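Local coordinates for protein beta-N-acetylhexosaminidase (Thermotoga neapolitana, PDB 5BZA) that probably catalyses the hydrolysis of terminal non-reducing N-acetylhexosamine residues from beta-N-acetylhexosaminides, as a family 3 glycoside hydrolase, at residues D63-Q68 / C158-P163; P163-G166 / D171-Y174; E185-R188 / F194-I197; G240-D245 / R263-A268; A246-A251 / F278-V283. All blocks are in the same frame, centred on the assembly; numbering follows the deposited sequence.

Overall arrangement
All five contacts lie in the N-terminal family 3 domain, a TIM barrel; contacts 1, 2, 4 and 5 lie near the strand ends that carry the metal sites, with contact 3 outside them. Contacts 1 and 4 are tied by metal: His161 of contact 1 and Asp245 of contact 4 belong to one cadmium site. Contact 2 shares Pro163 with contact 1, their centres about 12 Å apart, and holds a second cadmium on Asp171 and His173. Contact 5 meets contact 2 where Met249 packs against His173, and meets contact 4 where Met247 packs on Phe265, the centres of contacts 4 and 5 about 14 Å apart. Contact 3, about 29 Å from contact 5 between centres, packs its Phe194 behind residues 159-162.

Contact 1 of 5, residues D63-Q68 / C158-P163; sequences DHEGGQ and CIKHFP. With CD (cadmium ion), chain N.
Lys160 reaches Glu65 from beside a non-proline cis peptide, the bond joining it to His161, and the two neighbours face different partners: Lys160 a carboxylate, His161 a metal. Lys160 NZ lies 2.7 Å from Glu65 OE2 in a salt bridge that uses the anti lone pair of the oxygen, the one pointing away from OE1. The lysine is suited by its length: CG sits between the backbone N and the carbonyl carbon (chi1 64°), and from there the chain runs fully extended to its ammonium group. The glutamate, also extended beyond CG, crosses it at a slant. Each charge has more than one partner. NZ also donates to Phe112 O, and OE2 pairs with Arg130, while Asp63 OD1, 4.4 Å from Lys160 NZ, adds a more distant negative charge. Glu65 and Phe112 O thus satisfy the buried ammonium group. His161 NE2 binds the cadmium at 2.7 Å, and its ND1 is bonded by Asp117, which helps to fix the ring's rotation. Residues 160-163, Lys-His-Phe-Pro, open a signature sequence of family 3 N-acetylglucosaminidases. In the TIM barrel, strand 156-162 runs beside strand 205-208, with Ile159 turned to helix 192-198, while residues 63-68 form the loop that follows strand 59-62.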
# COMPACT_ATOMS: atom_id res chain seq x y z
N ASP B 63 10.77 5.05 -8.52
CA ASP B 63 10.20 5.77 -9.66
C ASP B 63 8.69 5.93 -9.53
O ASP B 63 7.97 5.96 -10.54
CB ASP B 63 10.47 5.05 -10.99
CG ASP B 63 11.90 5.14 -11.43
OD1 ASP B 63 12.56 6.14 -11.11
OD2 ASP B 63 12.35 4.21 -12.15
N HIS B 64 8.19 6.03 -8.31
CA HIS B 64 6.77 6.09 -8.13
C HIS B 64 6.24 7.49 -8.38
O HIS B 64 6.10 8.28 -7.47
CB HIS B 64 6.34 5.58 -6.73
CG HIS B 64 4.86 5.38 -6.62
ND1 HIS B 64 4.26 4.17 -6.89
CD2 HIS B 64 3.86 6.25 -6.40
CE1 HIS B 64 2.95 4.30 -6.78
NE2 HIS B 64 2.68 5.56 -6.49
N GLU B 65 5.90 7.76 -9.65
CA GLU B 65 5.48 9.10 -10.06
C GLU B 65 4.04 9.37 -9.76
O GLU B 65 3.62 10.54 -9.63
CB GLU B 65 5.69 9.29 -11.58
CG GLU B 65 7.14 9.30 -12.02
CD GLU B 65 7.34 9.43 -13.55
OE1 GLU B 65 6.37 9.59 -14.32
OE2 GLU B 65 8.51 9.39 -13.97
N GLY B 66 3.26 8.30 -9.76
CA GLY B 66 1.82 8.44 -9.80
C GLY B 66 1.41 8.38 -11.26
O GLY B 66 2.21 8.70 -12.16
N GLY B 67 0.18 7.99 -11.51
CA GLY B 67 -0.31 7.82 -12.86
C GLY B 67 0.30 6.64 -13.59
O GLY B 67 0.19 5.48 -13.15
N GLN B 68 0.94 6.94 -14.71
CA GLN B 68 1.42 5.92 -15.60
C GLN B 68 2.53 5.08 -14.93
O GLN B 68 2.53 3.85 -15.00
CB GLN B 68 1.87 6.62 -16.89
CG GLN B 68 2.11 5.77 -18.10
CD GLN B 68 2.52 6.63 -19.30
OE1 GLN B 68 1.90 7.66 -19.61
NE2 GLN B 68 3.64 6.25 -19.93
N CYS B 158 13.23 14.61 -6.75
CA CYS B 158 14.23 14.73 -7.81
C CYS B 158 13.54 15.10 -9.12
O CYS B 158 12.89 14.28 -9.78
CB CYS B 158 15.01 13.41 -7.97
SG CYS B 158 16.33 13.51 -9.21
N ILE B 159 13.66 16.36 -9.49
CA ILE B 159 12.97 16.84 -10.67
C ILE B 159 13.69 16.34 -11.92
O ILE B 159 14.87 16.18 -11.92
CB ILE B 159 12.83 18.39 -10.64
CG1 ILE B 159 14.19 19.08 -10.54
CG2 ILE B 159 11.89 18.79 -9.50
CD1 ILE B 159 14.07 20.60 -10.46
N LYS B 160 12.94 16.09 -12.99
CA LYS B 160 13.47 15.49 -14.20
C LYS B 160 12.60 15.89 -15.39
O LYS B 160 11.44 16.27 -15.20
CB LYS B 160 13.52 13.95 -14.04
CG LYS B 160 12.15 13.30 -13.89
CD LYS B 160 12.27 11.83 -13.50
CE LYS B 160 10.90 11.21 -13.31
NZ LYS B 160 11.00 9.78 -12.94
N HIS B 161 13.15 15.86 -16.62
CA HIS B 161 14.56 15.62 -16.89
C HIS B 161 15.21 16.88 -17.46
O HIS B 161 14.90 17.29 -18.58
CB HIS B 161 14.76 14.45 -17.88
CG HIS B 161 13.81 13.30 -17.70
ND1 HIS B 161 12.47 13.36 -18.04
CD2 HIS B 161 14.03 12.04 -17.26
CE1 HIS B 161 11.91 12.19 -17.80
NE2 HIS B 161 12.83 11.38 -17.31
N PHE B 162 16.15 17.45 -16.71
CA PHE B 162 16.78 18.70 -17.09
C PHE B 162 17.56 18.57 -18.42
O PHE B 162 18.40 17.67 -18.55
CB PHE B 162 17.73 19.14 -15.96
CG PHE B 162 18.59 20.31 -16.33
CD1 PHE B 162 18.12 21.61 -16.16
CD2 PHE B 162 19.83 20.12 -16.90
CE1 PHE B 162 18.90 22.68 -16.53
CE2 PHE B 162 20.61 21.20 -17.30
CZ PHE B 162 20.14 22.47 -17.10
N PRO B 163 17.39 19.53 -19.36
CA PRO B 163 16.62 20.77 -19.25
C PRO B 163 15.19 20.66 -19.81
O PRO B 163 14.51 21.66 -20.00
CB PRO B 163 17.45 21.76 -20.09
CG PRO B 163 17.98 20.87 -21.24
CD PRO B 163 18.26 19.53 -20.57
CD CD N . 13.52 8.76 -17.48

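Contact 2 of 5, residues P163-G166 / D171-Y174. With CD (cadmium ion), chain O.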
# COMPACT_ATOMS: atom_id res chain seq x y z
N PRO B 163 17.39 19.53 -19.36
CA PRO B 163 16.62 20.77 -19.25
C PRO B 163 15.19 20.66 -19.81
O PRO B 163 14.51 21.66 -20.00
CB PRO B 163 17.45 21.76 -20.09
CG PRO B 163 17.98 20.87 -21.24
CD PRO B 163 18.26 19.53 -20.57
N GLY B 164 14.74 19.45 -20.12
CA GLY B 164 13.39 19.30 -20.60
C GLY B 164 13.36 18.33 -21.75
O GLY B 164 14.02 18.58 -22.78
N HIS B 165 12.52 17.30 -21.61
CA HIS B 165 12.52 16.11 -22.47
C HIS B 165 11.27 16.11 -23.37
O HIS B 165 11.07 15.20 -24.19
CB HIS B 165 12.55 14.84 -21.58
CG HIS B 165 13.00 13.58 -22.27
ND1 HIS B 165 12.41 13.10 -23.42
CD2 HIS B 165 13.96 12.68 -21.93
CE1 HIS B 165 13.01 11.96 -23.78
NE2 HIS B 165 13.95 11.69 -22.90
N GLY B 166 10.40 17.10 -23.20
CA GLY B 166 9.07 17.00 -23.75
C GLY B 166 8.95 17.14 -25.26
O GLY B 166 8.04 16.54 -25.86
N ASP B 171 12.59 8.18 -27.64
CA ASP B 171 12.76 7.62 -26.31
C ASP B 171 14.22 7.25 -25.98
O ASP B 171 14.81 6.43 -26.68
CB ASP B 171 11.86 6.38 -26.23
CG ASP B 171 11.79 5.80 -24.84
OD1 ASP B 171 12.87 5.56 -24.25
OD2 ASP B 171 10.64 5.54 -24.37
N SER B 172 14.78 7.79 -24.89
CA SER B 172 16.19 7.53 -24.56
C SER B 172 16.55 6.06 -24.33
O SER B 172 17.74 5.72 -24.35
CB SER B 172 16.65 8.29 -23.29
OG SER B 172 16.17 9.60 -23.20
N HIS B 173 15.56 5.19 -24.07
CA HIS B 173 15.88 3.76 -23.93
C HIS B 173 16.22 3.17 -25.31
O HIS B 173 16.94 2.17 -25.41
CB HIS B 173 14.75 2.96 -23.25
CG HIS B 173 14.64 3.15 -21.76
ND1 HIS B 173 13.99 4.22 -21.19
CD2 HIS B 173 15.14 2.42 -20.73
CE1 HIS B 173 14.07 4.14 -19.87
NE2 HIS B 173 14.76 3.05 -19.57
N TYR B 174 15.72 3.80 -26.39
CA TYR B 174 15.92 3.25 -27.74
C TYR B 174 17.05 3.97 -28.54
O TYR B 174 17.88 3.31 -29.19
CB TYR B 174 14.59 3.30 -28.51
CG TYR B 174 13.46 2.59 -27.75
CD1 TYR B 174 13.72 1.48 -26.94
CD2 TYR B 174 12.13 3.02 -27.87
CE1 TYR B 174 12.69 0.83 -26.24
CE2 TYR B 174 11.09 2.37 -27.17
CZ TYR B 174 11.39 1.28 -26.36
OH TYR B 174 10.38 0.63 -25.67
CD CD O . 11.61 4.57 -22.13
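His165 and Ser172 join two parts of one loop of the TIM barrel, the excursion between strand 156-162 and helix 183-188; its second part, 171-174, is shaped by an Asx turn at Asp171. Two hydrogen bonds organise the geometry. Across the segments, His165 NE2 donates to Ser172 OG at 3.1 Å, with an N-H...O angle of 165° and the hydroxyl only 10° out of the imidazole plane, a nearly straight bond at the ring edge. Carrying CG opposite the backbone N (chi1 -161°) sends the ring across to the serine, whose small hydroxyl also makes a weak bond with His210 O. Within 171-174, His173 N donates to Asp171 OD1 at 2.7 Å, closing the turn. Metal coordination comes next. Asp171 grips the cadmium with both carboxylate oxygens, and the turn brings His173 round to the same ion; OD1 thus serves both the turn and the metal. In the other segment, the ring of His165 meets that of His161 edge-to-face, and the backbone N of His165 bonds to Asp117 OD1. Family 3 N-acetylglucosaminidases carry an equivalent Asp-(Ser/Thr)-His sequence in this loop. The imidazole of His173 turns its ND1 to the cadmium, 2.6 Å away.

Contact 3 of 5, residues E185-R188 / F194-I197; sequences ELWR and FRRI
Trp187 O receives Arg195 NH1 at 2.9 Å, but the N-H...O angle of 122° makes this a weak, strongly bent hydrogen bond. Its carbonyl lies close to the C-terminal end of helix 183-188, where the helix dipole would be expected to favour a positive group. The greater part of the contact is made by the flat surfaces of the same two residues. The guanidinium of Arg195 lies on one face of the indole, their centres 4.0 Å apart and planes inclined by 18°. NE stands above the rim of the indole at CZ2, while CZ comes to 3.5 Å from Trp187 NE1, which sits over the middle of the guanidinium. Arg195 CZ approaches the five-membered ring off-centre, as a cation-pi contact. Arg195 CD completes the arrangement, resting 3.9 Å from the centroid of the six-membered ring, almost straight above it, as a CH-pi contact. Tryptophan, with its long indole, suits the place because one face can receive both the methylene and the charged plane. Its CG lies trans to the backbone N, which turns the ring toward the arginine, and the bend of the arginine at chi3 (56°) lays the guanidinium flat. Leu236 packs on Arg195 as well. These two short helices follow strand 156-162 in the TIM barrel; Phe194 and Ile197 turn inward to Ile159 of that strand, and the stack lies at the surface. Stacking employs only the face of the guanidinium, so the cation can gain from the indole's pi electrons while its N-H groups remain able to serve oxygen acceptors.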
# COMPACT_ATOMS: atom_id res chain seq x y z
N GLU B 185 14.30 29.62 -26.40
CA GLU B 185 13.05 28.89 -26.20
C GLU B 185 13.04 27.91 -25.00
O GLU B 185 12.03 27.83 -24.28
CB GLU B 185 12.71 28.11 -27.45
CG GLU B 185 11.34 27.51 -27.38
CD GLU B 185 11.10 26.51 -28.47
OE1 GLU B 185 11.94 26.43 -29.38
OE2 GLU B 185 10.09 25.80 -28.43
N LEU B 186 14.12 27.17 -24.80
CA LEU B 186 14.26 26.30 -23.63
C LEU B 186 14.15 27.14 -22.38
O LEU B 186 13.48 26.75 -21.40
CB LEU B 186 15.59 25.55 -23.64
CG LEU B 186 15.76 24.48 -24.70
CD1 LEU B 186 17.20 23.87 -24.68
CD2 LEU B 186 14.72 23.41 -24.50
N TRP B 187 14.84 28.28 -22.39
CA TRP B 187 14.81 29.17 -21.24
C TRP B 187 13.40 29.65 -20.94
O TRP B 187 12.98 29.69 -19.79
CB TRP B 187 15.68 30.38 -21.45
CG TRP B 187 15.74 31.28 -20.22
CD1 TRP B 187 15.01 32.42 -19.99
CD2 TRP B 187 16.57 31.09 -19.06
NE1 TRP B 187 15.34 32.94 -18.75
CE2 TRP B 187 16.31 32.16 -18.18
CE3 TRP B 187 17.52 30.12 -18.69
CZ2 TRP B 187 16.97 32.30 -16.95
CZ3 TRP B 187 18.18 30.25 -17.46
CH2 TRP B 187 17.89 31.33 -16.61
N ARG B 188 12.67 30.01 -21.99
CA ARG B 188 11.31 30.53 -21.81
C ARG B 188 10.27 29.49 -21.39
O ARG B 188 9.28 29.82 -20.74
CB ARG B 188 10.81 31.16 -23.11
CG ARG B 188 11.35 32.53 -23.42
CD ARG B 188 10.43 33.19 -24.48
NE ARG B 188 10.49 32.53 -25.80
CZ ARG B 188 9.65 31.58 -26.23
NH1 ARG B 188 9.81 31.05 -27.45
NH2 ARG B 188 8.66 31.16 -25.45
N PHE B 194 11.63 24.22 -13.95
CA PHE B 194 12.90 24.04 -13.22
C PHE B 194 13.33 25.30 -12.43
O PHE B 194 13.77 25.22 -11.26
CB PHE B 194 14.01 23.58 -14.16
CG PHE B 194 13.81 22.17 -14.71
CD1 PHE B 194 13.05 21.96 -15.86
CD2 PHE B 194 14.40 21.08 -14.10
CE1 PHE B 194 12.86 20.67 -16.37
CE2 PHE B 194 14.22 19.78 -14.61
CZ PHE B 194 13.45 19.59 -15.76
N ARG B 195 13.23 26.46 -13.09
CA ARG B 195 13.53 27.75 -12.49
C ARG B 195 12.63 28.01 -11.28
O ARG B 195 13.07 28.56 -10.25
CB ARG B 195 13.39 28.86 -13.55
CG ARG B 195 14.51 28.83 -14.62
CD ARG B 195 14.22 29.64 -15.91
NE ARG B 195 13.93 31.04 -15.64
CZ ARG B 195 13.08 31.77 -16.36
NH1 ARG B 195 12.45 31.25 -17.42
NH2 ARG B 195 12.86 33.04 -16.02
N ARG B 196 11.37 27.64 -11.40
CA ARG B 196 10.41 27.81 -10.32
C ARG B 196 10.85 27.04 -9.07
O ARG B 196 10.78 27.57 -7.93
CB ARG B 196 9.00 27.35 -10.75
CG ARG B 196 7.87 27.61 -9.69
CD ARG B 196 7.63 29.11 -9.43
NE ARG B 196 7.47 29.85 -10.68
CZ ARG B 196 6.35 29.93 -11.41
NH1 ARG B 196 5.24 29.32 -10.98
NH2 ARG B 196 6.35 30.64 -12.54
N ILE B 197 11.31 25.81 -9.28
CA ILE B 197 11.79 25.04 -8.14
C ILE B 197 13.07 25.69 -7.54
O ILE B 197 13.20 25.80 -6.29
CB ILE B 197 12.08 23.54 -8.48
CG1 ILE B 197 10.90 22.84 -9.20
CG2 ILE B 197 12.61 22.80 -7.23
CD1 ILE B 197 9.55 23.18 -8.65

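Contact 4 of 5, residues G240-D245 / R263-A268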
# COMPACT_ATOMS: atom_id res chain seq x y z
N GLY B 240 22.87 22.14 -5.80
CA GLY B 240 22.50 20.90 -5.16
C GLY B 240 22.98 19.68 -5.92
O GLY B 240 23.90 19.74 -6.72
N LEU B 241 22.31 18.56 -5.66
CA LEU B 241 22.68 17.26 -6.18
C LEU B 241 22.16 17.04 -7.60
O LEU B 241 20.94 17.22 -7.87
CB LEU B 241 22.16 16.16 -5.22
CG LEU B 241 22.35 14.69 -5.59
CD1 LEU B 241 23.86 14.32 -5.65
CD2 LEU B 241 21.63 13.77 -4.58
N VAL B 242 23.07 16.68 -8.50
CA VAL B 242 22.75 16.39 -9.89
C VAL B 242 23.04 14.94 -10.23
O VAL B 242 24.17 14.47 -10.06
CB VAL B 242 23.57 17.30 -10.90
CG1 VAL B 242 23.44 16.79 -12.39
CG2 VAL B 242 23.19 18.74 -10.77
N LEU B 243 22.04 14.25 -10.78
CA LEU B 243 22.15 12.85 -11.18
C LEU B 243 22.01 12.64 -12.65
O LEU B 243 21.20 13.30 -13.28
CB LEU B 243 21.04 11.98 -10.53
CG LEU B 243 21.08 11.36 -9.16
CD1 LEU B 243 21.36 12.40 -8.11
CD2 LEU B 243 19.69 10.79 -8.97
N SER B 244 22.72 11.66 -13.19
CA SER B 244 22.41 11.24 -14.54
C SER B 244 21.08 10.51 -14.58
O SER B 244 20.63 9.91 -13.57
CB SER B 244 23.53 10.35 -15.08
OG SER B 244 23.49 9.02 -14.58
N ASP B 245 20.45 10.49 -15.75
CA ASP B 245 19.48 9.42 -15.98
C ASP B 245 20.35 8.14 -16.09
O ASP B 245 21.58 8.24 -16.09
CB ASP B 245 18.63 9.65 -17.23
CG ASP B 245 17.29 8.92 -17.15
OD1 ASP B 245 17.16 8.05 -16.25
OD2 ASP B 245 16.39 9.16 -18.00
N ARG B 263 33.50 10.24 -17.55
CA ARG B 263 34.34 11.44 -17.68
C ARG B 263 33.50 12.66 -17.98
O ARG B 263 33.59 13.67 -17.30
CB ARG B 263 35.38 11.31 -18.81
CG ARG B 263 36.45 12.44 -18.76
CD ARG B 263 37.33 12.57 -20.04
NE ARG B 263 37.48 11.31 -20.75
CZ ARG B 263 36.83 11.00 -21.88
NH1 ARG B 263 36.01 11.89 -22.47
NH2 ARG B 263 37.03 9.81 -22.43
N PHE B 264 32.70 12.56 -19.03
CA PHE B 264 31.92 13.71 -19.46
C PHE B 264 30.97 14.13 -18.33
O PHE B 264 30.92 15.31 -17.97
CB PHE B 264 31.13 13.41 -20.73
CG PHE B 264 31.94 13.50 -22.02
CD1 PHE B 264 32.89 14.49 -22.18
CD2 PHE B 264 31.74 12.58 -23.06
CE1 PHE B 264 33.63 14.58 -23.37
CE2 PHE B 264 32.47 12.64 -24.23
CZ PHE B 264 33.42 13.66 -24.40
N PHE B 265 30.23 13.18 -17.75
CA PHE B 265 29.25 13.55 -16.74
C PHE B 265 29.91 14.26 -15.55
O PHE B 265 29.45 15.32 -15.12
CB PHE B 265 28.49 12.32 -16.26
CG PHE B 265 27.57 12.58 -15.10
CD1 PHE B 265 26.33 13.18 -15.28
CD2 PHE B 265 27.96 12.24 -13.80
CE1 PHE B 265 25.49 13.40 -14.19
CE2 PHE B 265 27.11 12.46 -12.71
CZ PHE B 265 25.88 13.04 -12.91
N ILE B 266 31.00 13.71 -15.03
CA ILE B 266 31.57 14.33 -13.84
C ILE B 266 32.27 15.65 -14.16
O ILE B 266 32.12 16.66 -13.45
CB ILE B 266 32.53 13.36 -13.13
CG1 ILE B 266 31.72 12.18 -12.57
CG2 ILE B 266 33.23 14.05 -11.96
CD1 ILE B 266 30.69 12.59 -11.51
N GLU B 267 33.00 15.66 -15.27
CA GLU B 267 33.65 16.88 -15.73
C GLU B 267 32.60 17.95 -16.06
O GLU B 267 32.92 19.15 -16.05
CB GLU B 267 34.57 16.59 -16.91
CG GLU B 267 35.88 15.96 -16.45
CD GLU B 267 36.70 16.92 -15.56
OE1 GLU B 267 36.91 18.08 -15.98
OE2 GLU B 267 37.11 16.53 -14.45
N ALA B 268 31.39 17.51 -16.43
CA ALA B 268 30.27 18.39 -16.76
C ALA B 268 29.65 19.07 -15.55
O ALA B 268 28.91 20.04 -15.68
CB ALA B 268 29.20 17.66 -17.55
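Phe265 carries this contact, set into segment 263-268 so that its ring drives against the backbone of Val242 to Ser244 and the side chains of Val242 and Ser244. Its CG lies opposite the backbone N (chi1 173°), which directs the ring at the strand. Phe265 CE1 comes within 3.4 Å of Ser244 N, and Ser244 CB stands over the face, 4.2 Å from the ring centroid and 29° off the ring normal, as a CH-pi contact. The edge does different work: CZ points near the ring plane to Val242 O, 3.6 Å away. Leu243, whose side chain points away, brings only its carbonyl carbon near the ring. A looser apolar contact joins Phe265 CE1 to Val242 CG1 at 4.4 Å. A flat, wholly apolar ring suits a site bordered by both methyls and peptide groups. The Ser244 hydroxyl donates to Asp245 O at 2.6 Å, tilted 35° from the carbonyl plane, while its CB faces the ring, and OG accepts from Leu274 N. Further along the helix, the small Ala268 touches Ile228 of helix 225-235. Strand 241-243 and helix 258-268 belong to a beta-alpha-beta crossover of the TIM barrel, completed by strand 273-275; strand 205-208 flanks the first strand, and Phe265 also packs on Ile273 of the last.

Contact 5 of 5, residues A246-A251 / F278-V283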
# COMPACT_ATOMS: atom_id res chain seq x y z
N ALA B 246 19.76 6.95 -16.17
CA ALA B 246 20.57 5.71 -16.09
C ALA B 246 21.57 5.61 -17.25
O ALA B 246 21.18 5.64 -18.41
CB ALA B 246 19.69 4.48 -16.06
N MET B 247 22.85 5.49 -16.92
CA MET B 247 23.92 5.57 -17.96
C MET B 247 23.89 4.45 -18.97
O MET B 247 24.39 4.60 -20.07
CB MET B 247 25.30 5.59 -17.30
CG MET B 247 25.66 6.88 -16.66
SD MET B 247 25.78 8.28 -17.82
CE MET B 247 26.47 9.49 -16.68
N GLU B 248 23.32 3.30 -18.59
CA GLU B 248 23.31 2.13 -19.45
C GLU B 248 22.34 2.36 -20.60
O GLU B 248 22.39 1.65 -21.59
CB GLU B 248 22.90 0.86 -18.68
CG GLU B 248 23.88 0.44 -17.56
CD GLU B 248 23.44 0.97 -16.21
OE1 GLU B 248 22.76 2.03 -16.19
OE2 GLU B 248 23.75 0.33 -15.16
N MET B 249 21.42 3.30 -20.46
CA MET B 249 20.47 3.53 -21.53
C MET B 249 21.18 3.81 -22.90
O MET B 249 22.25 4.41 -22.98
CB MET B 249 19.53 4.67 -21.18
CG MET B 249 18.31 4.25 -20.38
SD MET B 249 17.27 5.67 -19.90
CE MET B 249 18.30 6.39 -18.73
N LYS B 250 20.56 3.28 -23.95
CA LYS B 250 21.13 3.20 -25.28
C LYS B 250 21.56 4.58 -25.79
O LYS B 250 22.61 4.71 -26.43
CB LYS B 250 20.10 2.58 -26.22
CG LYS B 250 20.27 1.09 -26.45
CD LYS B 250 18.96 0.47 -26.97
CE LYS B 250 19.10 -1.03 -27.11
NZ LYS B 250 20.37 -1.36 -27.84
N ALA B 251 20.76 5.60 -25.48
CA ALA B 251 21.07 6.97 -25.85
C ALA B 251 22.49 7.32 -25.45
O ALA B 251 23.20 8.04 -26.19
CB ALA B 251 20.09 7.94 -25.22
N PHE B 278 22.77 -2.79 -10.54
CA PHE B 278 23.84 -2.77 -9.54
C PHE B 278 25.02 -3.62 -10.00
O PHE B 278 26.16 -3.37 -9.62
CB PHE B 278 23.33 -3.28 -8.18
CG PHE B 278 22.98 -4.75 -8.16
CD1 PHE B 278 21.71 -5.18 -8.58
CD2 PHE B 278 23.91 -5.72 -7.74
CE1 PHE B 278 21.37 -6.55 -8.57
CE2 PHE B 278 23.58 -7.07 -7.72
CZ PHE B 278 22.31 -7.49 -8.15
N ARG B 279 24.72 -4.61 -10.81
CA ARG B 279 25.77 -5.45 -11.35
C ARG B 279 26.73 -4.64 -12.25
O ARG B 279 27.86 -5.06 -12.45
CB ARG B 279 25.18 -6.65 -12.10
CG ARG B 279 24.36 -7.60 -11.20
CD ARG B 279 23.71 -8.74 -11.99
NE ARG B 279 23.11 -9.75 -11.10
CZ ARG B 279 21.80 -9.90 -10.88
NH1 ARG B 279 20.92 -9.17 -11.58
NH2 ARG B 279 21.37 -10.84 -10.01
N ASP B 280 26.32 -3.48 -12.78
CA ASP B 280 27.26 -2.63 -13.53
C ASP B 280 28.17 -1.80 -12.65
O ASP B 280 29.06 -1.12 -13.17
CB ASP B 280 26.52 -1.67 -14.46
CG ASP B 280 25.84 -2.37 -15.56
OD1 ASP B 280 26.40 -3.35 -16.08
OD2 ASP B 280 24.71 -1.97 -15.89
N LEU B 281 27.94 -1.81 -11.34
CA LEU B 281 28.70 -0.89 -10.50
C LEU B 281 30.22 -1.09 -10.59
O LEU B 281 30.94 -0.11 -10.72
CB LEU B 281 28.24 -1.00 -9.05
CG LEU B 281 28.97 -0.07 -8.07
CD1 LEU B 281 28.93 1.36 -8.56
CD2 LEU B 281 28.32 -0.16 -6.69
N PRO B 282 30.72 -2.34 -10.56
CA PRO B 282 32.19 -2.44 -10.64
C PRO B 282 32.81 -1.81 -11.92
O PRO B 282 33.75 -1.01 -11.78
CB PRO B 282 32.43 -3.96 -10.59
CG PRO B 282 31.27 -4.49 -9.83
CD PRO B 282 30.10 -3.65 -10.28
N VAL B 283 32.33 -2.13 -13.12
CA VAL B 283 32.89 -1.51 -14.33
C VAL B 283 32.94 0.01 -14.20
O VAL B 283 34.03 0.60 -14.13
CB VAL B 283 32.12 -1.86 -15.59
CG1 VAL B 283 32.74 -1.16 -16.74
CG2 VAL B 283 32.20 -3.36 -15.80
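Glu248 and Asp280 bring two carboxylates together from opposite directions, with Glu248 OE2 only 2.6 Å from Asp280 OD2. Two charged oxygens would repel at such a separation, so one of the acids probably holds a proton. The carboxylate planes are turned 50° from one another. Glu248 reaches the site by a bend in its chain, chi2 being 96°, rather than by full extension. Asp280, one methylene shorter, has CG opposite its own carbonyl carbon (chi1 -68°), and that places its group in front of the glutamate.

The next shell holds the glutamate through peptide groups just ahead of residues 278-283. Glu248 OE1 accepts from the backbone N of Asp276, and OE2 is held only weakly by that of Asn277. These donors would be expected to help offset the charge of the group. Glutamate is apt here, since its length lets it span from one loop to the peptide groups of the next. Both segments follow strands of the TIM barrel, each leading into a helix: residues 246-251 come after strand 241-243, and residues 278-283 come after strand 273-275.

Further out, a type I turn from Ala246 to Met249, closed by Met249 N to Ala246 O at 3.1 Å, presents Glu248. Met249 occupies the N-cap position of helix 250-253, and Ser253 OG bonds to Glu248 O. Behind Asp280, Leu281 packs on Leu275 and on Val23 and Tyr27 of helix 18-27, while the Phe278 ring stacks with Phe13.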